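Local coordinates for protein lectin CEL-I, N-acetyl-D-galactosamine-specific C-type (Cucumaria echinata, PDB 4WQQ) that binds sugars in a calcium-dependent manner as a C-type lectin, naturally specific for N-acetylgalactosamine and galactose and here engineered to recognise mannose, at residues H14-F19 and A56-Y61; F18-T23 and R63-Q68; D45-H50 and L72-Y77. The protein carries 3 engineered substitutions. All coordinates share one frame; numbering follows the deposited sequence.

Contact 1. Residues H14-F19 and A56-Y61; sequences HCYRFF and AYVFNY
Y16 and Y57 meet obliquely, ring against ring, with planes at 54° and centroids 5.0 Å apart. Y57 leads with one corner of its ring, CE2, which sits over a face of the Y16 ring near the rim and comes within 3.5 Å of Y16 CD1. At CE2 of the Y16 ring, V58 CG2 comes in obliquely, 4.2 Å away, the two side chains crossing at about a right angle. The phenol oxygen of Y16 is hydrogen-bonded to E54, earlier on the same helix, so the polar end of Y16 is also held by helix 52-65. This is the packing of the second helix of the C-type lectin fold on the long strand 14-23, which pairs with the C-terminal strand 132-140; the short segments approach to 9.9 Å between axes. Y61 makes the polar link between them. With CG anti to the backbone N (chi1 170°), its ring reaches out to the strand, and OH accepts a nearly straight hydrogen bond from F18 N at 3.0 Å (164°). The phenol thus occupies an N-H on the edge along which the backbone of Y16, two residues earlier, pairs with that of E9. The ring itself is used as well. F18 CB lies over one face, 3.7 Å from Y61 CZ, in a CH-pi contact, while Y16 CB comes in obliquely, 4.0 Å from Y61 CE2. Beyond its CB, the F18 side chain leads away from Y61 toward W62, which its ring meets at an angle.

Contact 2. Residues F18-T23 and R63-Q68; sequences FFNTLT and RGIDSQ
N20 and D66 mark the nearest backbone approach, with CA atoms 6.9 Å apart, where strand 18-23 kinks through an inverse gamma turn centred on N20 and the chain is leaving helix 52-65. No direct hydrogen bond spans the gap. Its apolar part is carried by the F18 ring: I65 CG2 lies at the ring edge, near its plane and 3.7 Å from F18 CE2, and D66 CB comes in obliquely, 3.8 Å from F18 CZ. I65 CG2, anti to the backbone N, makes the nearest approach, with I65 CB and CD1 a little farther from F18 CD2. Farther along, N20 OD1 comes 3.7 Å from D66 CG, with amide and carboxylate planes 44° apart. K133 hydrogen-bonds to N20 OD1 and forms a salt bridge with D66 OD2, which probably offsets the closeness of the two oxygens. A water completes the link, accepting from N20 ND2 and donating to D66 OD1 at 2.8 Å. D66 OD1 also accepts from Q68 N at 2.9 Å, from above the carboxylate plane, and OD2 from W62; so many donors would probably favour the charged carboxylate. R63 NH1 donates to Q68 O, which lies in the R63 guanidinium plane. The bond from Q68 N to D66 OD1 makes an Asx turn, where the chain leaves the second helix of the C-type lectin domain, beside the strand 14-23 it packs on.

Contact 3. Residues D45-H50 and L72-Y77; sequences DLVSVH and LWIGLY
L46 lies along the backbone of W73, I74 and G75, its CB and two methyls spread over that backbone. CB presses on G75, only 3.4 Å from G75 CA, a tight contact. CG is anti to the carbonyl carbon (chi1 -80°), which sends the two methyls along the neighbouring chain: CD1 reaches 4.0 Å from I74 O and 4.1 Å from G75 CA, and CD2 lies 4.1 Å from W73 O and close to W73 CB. The remaining surroundings of this leucine include W25, H29 and C32 of helix 25-34. V47 works beside it, its CG1 branch meeting I74 CG2 at 3.5 Å as the two side chains pass at a slant. W73 to L76 spell the WIGL sequence that is a hallmark of C-type lectin domains, and the chain turns a corner at its glycine. There G75 N donates to V47 O at 2.8 Å, nearly straight at 168°, with the donor tilted from the carbonyl plane. I74 O, in turn, is hydrogen-bonded to W25 NE1, and the W73 indole nitrogen to T23 O. The touching residues are all buried, so the contact consists of close hydrocarbon packing around a single backbone hydrogen bond. Since G75 brings no side chain to the meeting point, its N-H and CA can come right up to the V47 carbonyl and the L46 CB, consistent with a corner held by a buried backbone hydrogen bond and by close packing against L46.

In the fold
Strand 14-23 provides the first partner of two closures: in contact 1 the middle of helix 52-65 returns to it, and contact 2 joins its later half to the exit of that helix. F18 belongs to both. Contact 3 starts within the loop these close, at the end of strand 42-46, and ends beyond it on strand 71-77, so it crosses contacts 1 and 2. It spans the helix in sequence and lies near the centre of the chain. The packing is continuous between them: L72 touches F18 and V58, and V47 touches Y16 and V58. Together the contacts tie helix 52-65 and strand 14-23 to strands 42-46 and 71-77.

Contact 1. Residues H14-F19 and A56-Y61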
loop_
_atom_site.group_PDB
_atom_site.type_symbol
_atom_site.label_atom_id
_atom_site.label_comp_id
_atom_site.label_asym_id
_atom_site.label_seq_id
_atom_site.Cartn_x
_atom_site.Cartn_y
_atom_site.Cartn_z
ATOM N N HIS A 14 6.956 -6.198 1.738
ATOM C CA HIS A 14 7.389 -4.792 1.931
ATOM C C HIS A 14 7.588 -4.141 0.589
ATOM O O HIS A 14 7.616 -4.839 -0.446
ATOM C CB HIS A 14 8.704 -4.651 2.782
ATOM C CG HIS A 14 8.574 -5.108 4.180
ATOM N ND1 HIS A 14 7.954 -4.381 5.167
ATOM C CD2 HIS A 14 9.068 -6.215 4.782
ATOM C CE1 HIS A 14 8.014 -5.049 6.314
ATOM N NE2 HIS A 14 8.647 -6.193 6.087
ATOM N N CYS A 15 7.645 -2.803 0.591
ATOM C CA CYS A 15 8.045 -2.021 -0.526
ATOM C C CYS A 15 9.227 -1.175 -0.131
ATOM O O CYS A 15 9.364 -0.837 1.045
ATOM C CB CYS A 15 6.925 -1.110 -1.068
ATOM S SG CYS A 15 5.360 -1.946 -1.379
ATOM N N TYR A 16 10.077 -0.904 -1.077
ATOM C CA TYR A 16 11.337 -0.199 -0.872
ATOM C C TYR A 16 11.501 0.921 -1.910
ATOM O O TYR A 16 11.055 0.821 -3.080
ATOM C CB TYR A 16 12.569 -1.177 -0.936
ATOM C CG TYR A 16 12.502 -2.293 0.064
ATOM C CD1 TYR A 16 11.760 -3.419 -0.203
ATOM C CD2 TYR A 16 13.196 -2.251 1.228
ATOM C CE1 TYR A 16 11.667 -4.440 0.720
ATOM C CE2 TYR A 16 13.148 -3.288 2.160
ATOM C CZ TYR A 16 12.369 -4.377 1.904
ATOM O OH TYR A 16 12.251 -5.460 2.778
ATOM N N ARG A 17 12.150 2.027 -1.523
ATOM C CA ARG A 17 12.461 3.094 -2.419
ATOM C C ARG A 17 13.794 3.734 -2.070
ATOM O O ARG A 17 14.001 4.195 -0.952
ATOM C CB ARG A 17 11.382 4.159 -2.440
ATOM C CG ARG A 17 11.571 5.228 -3.511
ATOM C CD ARG A 17 10.269 5.972 -3.735
ATOM N NE ARG A 17 10.468 7.102 -4.617
ATOM C CZ ARG A 17 9.553 8.018 -4.894
ATOM N NH1 ARG A 17 8.348 7.949 -4.345
ATOM N NH2 ARG A 17 9.887 9.030 -5.708
ATOM N N PHE A 18 14.686 3.741 -3.053
ATOM C CA PHE A 18 15.943 4.383 -2.927
ATOM C C PHE A 18 15.941 5.812 -3.433
ATOM O O PHE A 18 15.400 6.099 -4.511
ATOM C CB PHE A 18 16.980 3.572 -3.725
ATOM C CG PHE A 18 18.321 4.244 -3.802
ATOM C CD1 PHE A 18 19.044 4.461 -2.641
ATOM C CD2 PHE A 18 18.827 4.732 -5.026
ATOM C CE1 PHE A 18 20.251 5.114 -2.648
ATOM C CE2 PHE A 18 20.057 5.374 -5.042
ATOM C CZ PHE A 18 20.760 5.606 -3.881
ATOM N N PHE A 19 16.501 6.700 -2.604
ATOM C CA PHE A 19 16.694 8.085 -2.886
ATOM C C PHE A 19 18.160 8.423 -3.028
ATOM O O PHE A 19 18.951 8.408 -2.112
ATOM C CB PHE A 19 16.070 8.944 -1.804
ATOM C CG PHE A 19 14.575 8.863 -1.798
ATOM C CD1 PHE A 19 13.815 9.669 -2.620
ATOM C CD2 PHE A 19 13.940 7.918 -1.017
ATOM C CE1 PHE A 19 12.422 9.581 -2.637
ATOM C CE2 PHE A 19 12.568 7.825 -1.061
ATOM C CZ PHE A 19 11.818 8.653 -1.863
ATOM N N ALA A 56 20.899 -8.413 1.158
ATOM C CA ALA A 56 21.344 -8.455 -0.199
ATOM C C ALA A 56 20.405 -7.729 -1.142
ATOM O O ALA A 56 20.873 -7.077 -2.088
ATOM C CB ALA A 56 21.573 -9.911 -0.618
ATOM N N TYR A 57 19.128 -7.839 -0.916
ATOM C CA TYR A 57 18.112 -7.203 -1.781
ATOM C C TYR A 57 18.350 -5.680 -1.751
ATOM O O TYR A 57 18.494 -5.007 -2.777
ATOM C CB TYR A 57 16.694 -7.515 -1.308
ATOM C CG TYR A 57 15.737 -6.588 -2.028
ATOM C CD1 TYR A 57 15.355 -6.822 -3.335
ATOM C CD2 TYR A 57 15.325 -5.399 -1.411
ATOM C CE1 TYR A 57 14.583 -5.911 -4.022
ATOM C CE2 TYR A 57 14.542 -4.500 -2.077
ATOM C CZ TYR A 57 14.164 -4.730 -3.368
ATOM O OH TYR A 57 13.358 -3.777 -3.994
ATOM N N VAL A 58 18.503 -5.173 -0.538
ATOM C CA VAL A 58 18.755 -3.732 -0.333
ATOM C C VAL A 58 20.033 -3.227 -0.962
ATOM O O VAL A 58 20.050 -2.249 -1.670
ATOM C CB VAL A 58 18.683 -3.393 1.173
ATOM C CG1 VAL A 58 19.143 -1.941 1.449
ATOM C CG2 VAL A 58 17.284 -3.602 1.710
ATOM N N PHE A 59 21.118 -3.949 -0.722
ATOM C CA PHE A 59 22.415 -3.574 -1.201
ATOM C C PHE A 59 22.385 -3.595 -2.745
ATOM O O PHE A 59 22.884 -2.650 -3.408
ATOM C CB PHE A 59 23.454 -4.513 -0.591
ATOM C CG PHE A 59 24.844 -4.285 -1.120
ATOM C CD1 PHE A 59 25.550 -3.190 -0.707
ATOM C CD2 PHE A 59 25.410 -5.155 -2.021
ATOM C CE1 PHE A 59 26.820 -2.951 -1.174
ATOM C CE2 PHE A 59 26.655 -4.890 -2.549
ATOM C CZ PHE A 59 27.384 -3.809 -2.107
ATOM N N ASN A 60 21.837 -4.685 -3.339
ATOM C CA ASN A 60 21.860 -4.820 -4.787
ATOM C C ASN A 60 20.973 -3.750 -5.466
ATOM O O ASN A 60 21.315 -3.188 -6.525
ATOM C CB ASN A 60 21.482 -6.258 -5.185
ATOM C CG ASN A 60 22.558 -7.287 -4.689
ATOM O OD1 ASN A 60 23.770 -7.013 -4.758
ATOM N ND2 ASN A 60 22.112 -8.432 -4.164
ATOM N N TYR A 61 19.879 -3.386 -4.799
ATOM C CA TYR A 61 19.001 -2.365 -5.343
ATOM C C TYR A 61 19.707 -1.005 -5.368
ATOM O O TYR A 61 19.780 -0.307 -6.399
ATOM C CB TYR A 61 17.711 -2.370 -4.505
ATOM C CG TYR A 61 16.710 -1.227 -4.717
ATOM C CD1 TYR A 61 16.593 -0.579 -5.925
ATOM C CD2 TYR A 61 15.894 -0.804 -3.665
ATOM C CE1 TYR A 61 15.691 0.448 -6.112
ATOM C CE2 TYR A 61 14.955 0.225 -3.831
ATOM C CZ TYR A 61 14.880 0.878 -5.046
ATOM O OH TYR A 61 13.992 1.896 -5.311
#

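Contact 2. Residues F18-T23 and R63-Q68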
loop_
_atom_site.group_PDB
_atom_site.type_symbol
_atom_site.label_atom_id
_atom_site.label_comp_id
_atom_site.label_asym_id
_atom_site.label_seq_id
_atom_site.Cartn_x
_atom_site.Cartn_y
_atom_site.Cartn_z
ATOM N N PHE A 18 14.686 3.741 -3.053
ATOM C CA PHE A 18 15.943 4.383 -2.927
ATOM C C PHE A 18 15.941 5.812 -3.433
ATOM O O PHE A 18 15.400 6.099 -4.511
ATOM C CB PHE A 18 16.980 3.572 -3.725
ATOM C CG PHE A 18 18.321 4.244 -3.802
ATOM C CD1 PHE A 18 19.044 4.461 -2.641
ATOM C CD2 PHE A 18 18.827 4.732 -5.026
ATOM C CE1 PHE A 18 20.251 5.114 -2.648
ATOM C CE2 PHE A 18 20.057 5.374 -5.042
ATOM C CZ PHE A 18 20.760 5.606 -3.881
ATOM N N PHE A 19 16.501 6.700 -2.604
ATOM C CA PHE A 19 16.694 8.085 -2.886
ATOM C C PHE A 19 18.160 8.423 -3.028
ATOM O O PHE A 19 18.951 8.408 -2.112
ATOM C CB PHE A 19 16.070 8.944 -1.804
ATOM C CG PHE A 19 14.575 8.863 -1.798
ATOM C CD1 PHE A 19 13.815 9.669 -2.620
ATOM C CD2 PHE A 19 13.940 7.918 -1.017
ATOM C CE1 PHE A 19 12.422 9.581 -2.637
ATOM C CE2 PHE A 19 12.568 7.825 -1.061
ATOM C CZ PHE A 19 11.818 8.653 -1.863
ATOM N N ASN A 20 18.512 8.773 -4.255
ATOM C CA ASN A 20 19.910 9.000 -4.636
ATOM C C ASN A 20 20.305 10.448 -4.390
ATOM O O ASN A 20 20.682 11.174 -5.284
ATOM C CB ASN A 20 20.111 8.583 -6.072
ATOM C CG ASN A 20 21.571 8.412 -6.421
ATOM O OD1 ASN A 20 22.431 8.374 -5.579
ATOM N ND2 ASN A 20 21.837 8.252 -7.686
ATOM N N THR A 21 20.200 10.827 -3.121
ATOM C CA THR A 21 20.421 12.189 -2.642
ATOM C C THR A 21 21.191 12.101 -1.389
ATOM O O THR A 21 20.806 11.398 -0.412
ATOM C CB THR A 21 19.048 12.895 -2.395
ATOM O OG1 THR A 21 18.361 13.078 -3.654
ATOM C CG2 THR A 21 19.203 14.262 -1.732
ATOM N N LEU A 22 22.316 12.788 -1.377
ATOM C CA LEU A 22 23.115 12.848 -0.195
ATOM C C LEU A 22 22.461 13.734 0.880
ATOM O O LEU A 22 22.074 14.907 0.619
ATOM C CB LEU A 22 24.496 13.440 -0.569
ATOM C CG LEU A 22 25.810 12.687 -0.698
ATOM C CD1 LEU A 22 26.935 13.697 -0.391
ATOM C CD2 LEU A 22 25.996 11.535 0.243
ATOM N N THR A 23 22.336 13.228 2.113
ATOM C CA THR A 23 21.751 13.978 3.189
ATOM C C THR A 23 22.228 13.387 4.562
ATOM O O THR A 23 22.916 12.381 4.634
ATOM C CB THR A 23 20.168 14.106 3.064
ATOM O OG1 THR A 23 19.711 15.160 3.905
ATOM C CG2 THR A 23 19.448 12.791 3.463
ATOM N N ARG A 63 23.007 -0.405 -5.250
ATOM C CA ARG A 63 24.197 -0.377 -6.097
ATOM C C ARG A 63 23.873 -0.528 -7.571
ATOM O O ARG A 63 24.691 -0.114 -8.416
ATOM C CB ARG A 63 25.194 -1.398 -5.589
ATOM C CG ARG A 63 25.623 -1.200 -4.140
ATOM C CD ARG A 63 26.126 0.202 -3.870
ATOM N NE ARG A 63 27.327 0.491 -4.636
ATOM C CZ ARG A 63 27.909 1.676 -4.745
ATOM N NH1 ARG A 63 27.397 2.749 -4.191
ATOM N NH2 ARG A 63 29.013 1.792 -5.420
ATOM N N GLY A 64 22.635 -0.920 -7.877
ATOM C CA GLY A 64 22.154 -0.866 -9.278
ATOM C C GLY A 64 21.814 0.514 -9.761
ATOM O O GLY A 64 21.864 0.832 -10.968
ATOM N N ILE A 65 21.489 1.413 -8.826
ATOM C CA ILE A 65 21.225 2.762 -9.183
ATOM C C ILE A 65 22.398 3.713 -8.942
ATOM O O ILE A 65 22.614 4.675 -9.710
ATOM C CB ILE A 65 19.962 3.204 -8.408
ATOM C CG1 ILE A 65 18.799 2.369 -8.987
ATOM C CG2 ILE A 65 19.668 4.683 -8.659
ATOM C CD1 ILE A 65 17.646 2.291 -8.058
ATOM N N ASP A 66 23.107 3.516 -7.843
ATOM C CA ASP A 66 24.177 4.405 -7.411
ATOM C C ASP A 66 25.515 3.670 -7.503
ATOM O O ASP A 66 25.792 2.690 -6.782
ATOM C CB ASP A 66 23.887 4.839 -5.967
ATOM C CG ASP A 66 24.961 5.719 -5.355
ATOM O OD1 ASP A 66 25.826 6.320 -6.069
ATOM O OD2 ASP A 66 24.927 5.877 -4.091
ATOM N N SER A 67 26.354 4.138 -8.420
ATOM C CA SER A 67 27.673 3.560 -8.528
ATOM C C SER A 67 28.751 4.309 -7.768
ATOM O O SER A 67 29.927 3.947 -7.849
ATOM C CB SER A 67 28.042 3.448 -10.021
ATOM O OG SER A 67 28.121 4.713 -10.592
ATOM N N GLN A 68 28.390 5.353 -7.013
ATOM C CA GLN A 68 29.408 6.187 -6.397
ATOM C C GLN A 68 29.921 5.529 -5.111
ATOM O O GLN A 68 29.167 4.858 -4.452
ATOM C CB GLN A 68 28.877 7.582 -6.092
ATOM C CG GLN A 68 28.431 8.401 -7.278
ATOM C CD GLN A 68 27.811 9.703 -6.850
ATOM O OE1 GLN A 68 27.199 9.810 -5.748
ATOM N NE2 GLN A 68 27.934 10.734 -7.728
HETATM O O HOH W 1 24.949 8.049 -8.128
#

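Contact 3. Residues D45-H50 and L72-Y77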
loop_
_atom_site.group_PDB
_atom_site.type_symbol
_atom_site.label_atom_id
_atom_site.label_comp_id
_atom_site.label_asym_id
_atom_site.label_seq_id
_atom_site.Cartn_x
_atom_site.Cartn_y
_atom_site.Cartn_z
ATOM N N ASP A 45 9.504 4.435 6.562
ATOM C CA ASP A 45 10.595 4.710 7.511
ATOM C C ASP A 45 11.907 4.350 6.843
ATOM O O ASP A 45 11.938 3.792 5.692
ATOM C CB ASP A 45 10.334 3.930 8.781
ATOM C CG ASP A 45 10.876 4.582 10.017
ATOM O OD1 ASP A 45 11.990 5.194 9.961
ATOM O OD2 ASP A 45 10.274 4.382 11.101
ATOM N N LEU A 46 13.003 4.726 7.433
ATOM C CA LEU A 46 14.283 4.196 6.979
ATOM C C LEU A 46 14.256 2.653 7.014
ATOM O O LEU A 46 13.631 2.079 7.860
ATOM C CB LEU A 46 15.419 4.716 7.866
ATOM C CG LEU A 46 15.880 6.146 7.509
ATOM C CD1 LEU A 46 16.716 6.733 8.614
ATOM C CD2 LEU A 46 16.595 6.253 6.168
ATOM N N VAL A 47 14.940 2.025 6.081
ATOM C CA VAL A 47 14.944 0.552 5.952
ATOM C C VAL A 47 15.499 -0.072 7.230
ATOM O O VAL A 47 16.507 0.378 7.820
ATOM C CB VAL A 47 15.718 0.171 4.655
ATOM C CG1 VAL A 47 17.176 0.576 4.770
ATOM C CG2 VAL A 47 15.578 -1.297 4.350
ATOM N N SER A 48 14.823 -1.129 7.678
ATOM C CA SER A 48 15.352 -2.047 8.681
ATOM C C SER A 48 15.678 -3.354 7.987
ATOM O O SER A 48 15.054 -3.642 6.985
ATOM C CB SER A 48 14.355 -2.241 9.784
ATOM O OG SER A 48 13.137 -2.797 9.304
ATOM N N VAL A 49 16.610 -4.140 8.540
ATOM C CA VAL A 49 17.207 -5.332 7.810
ATOM C C VAL A 49 17.114 -6.523 8.756
ATOM O O VAL A 49 17.629 -6.479 9.870
ATOM C CB VAL A 49 18.643 -5.063 7.354
ATOM C CG1 VAL A 49 19.187 -6.230 6.505
ATOM C CG2 VAL A 49 18.661 -3.809 6.483
ATOM N N HIS A 50 16.394 -7.541 8.300
ATOM C CA HIS A 50 16.147 -8.692 9.199
ATOM C C HIS A 50 16.656 -10.042 8.750
ATOM O O HIS A 50 16.364 -11.008 9.450
ATOM C CB HIS A 50 14.682 -8.748 9.569
ATOM C CG HIS A 50 14.256 -7.548 10.321
ATOM N ND1 HIS A 50 14.484 -7.379 11.663
ATOM C CD2 HIS A 50 13.656 -6.407 9.888
ATOM C CE1 HIS A 50 14.008 -6.201 12.035
ATOM N NE2 HIS A 50 13.518 -5.582 10.970
ATOM N N LEU A 72 24.999 4.273 2.583
ATOM C CA LEU A 72 23.538 4.226 2.552
ATOM C C LEU A 72 22.996 4.229 3.969
ATOM O O LEU A 72 23.132 3.258 4.714
ATOM C CB LEU A 72 23.059 3.005 1.794
ATOM C CG LEU A 72 21.519 2.827 1.634
ATOM C CD1 LEU A 72 20.949 3.714 0.559
ATOM C CD2 LEU A 72 21.112 1.417 1.378
ATOM N N TRP A 73 22.320 5.311 4.367
ATOM C CA TRP A 73 21.585 5.272 5.661
ATOM C C TRP A 73 20.550 4.202 5.765
ATOM O O TRP A 73 19.743 3.990 4.827
ATOM C CB TRP A 73 20.875 6.590 5.914
ATOM C CG TRP A 73 21.794 7.810 6.078
ATOM C CD1 TRP A 73 21.690 8.976 5.419
ATOM C CD2 TRP A 73 22.864 7.989 7.032
ATOM N NE1 TRP A 73 22.637 9.862 5.839
ATOM C CE2 TRP A 73 23.380 9.300 6.821
ATOM C CE3 TRP A 73 23.454 7.168 8.036
ATOM C CZ2 TRP A 73 24.464 9.823 7.588
ATOM C CZ3 TRP A 73 24.503 7.674 8.777
ATOM C CH2 TRP A 73 25.007 9.028 8.530
ATOM N N ILE A 74 20.551 3.567 6.920
ATOM C CA ILE A 74 19.492 2.660 7.342
ATOM C C ILE A 74 18.928 3.124 8.670
ATOM O O ILE A 74 19.525 3.980 9.374
ATOM C CB ILE A 74 19.963 1.173 7.371
ATOM C CG1 ILE A 74 21.067 1.013 8.446
ATOM C CG2 ILE A 74 20.493 0.785 6.012
ATOM C CD1 ILE A 74 21.732 -0.367 8.538
ATOM N N GLY A 75 17.820 2.523 9.091
ATOM C CA GLY A 75 17.108 3.004 10.255
ATOM C C GLY A 75 17.655 2.618 11.623
ATOM O O GLY A 75 16.913 2.587 12.577
ATOM N N LEU A 76 18.960 2.441 11.720
ATOM C CA LEU A 76 19.600 1.877 12.922
ATOM C C LEU A 76 20.302 2.991 13.660
ATOM O O LEU A 76 21.037 3.785 13.060
ATOM C CB LEU A 76 20.633 0.789 12.529
ATOM C CG LEU A 76 21.168 -0.131 13.631
ATOM C CD1 LEU A 76 20.142 -1.115 14.066
ATOM C CD2 LEU A 76 22.399 -0.855 13.165
ATOM N N TYR A 77 20.010 3.104 14.959
ATOM C CA TYR A 77 20.688 4.162 15.725
ATOM C C TYR A 77 20.806 3.852 17.203
ATOM O O TYR A 77 20.003 3.059 17.765
ATOM C CB TYR A 77 19.974 5.505 15.459
ATOM C CG TYR A 77 18.608 5.790 16.107
ATOM C CD1 TYR A 77 17.554 4.917 16.079
ATOM C CD2 TYR A 77 18.387 7.030 16.728
ATOM C CE1 TYR A 77 16.319 5.221 16.683
ATOM C CE2 TYR A 77 17.150 7.353 17.293
ATOM C CZ TYR A 77 16.127 6.451 17.264
ATOM O OH TYR A 77 14.945 6.748 17.830
#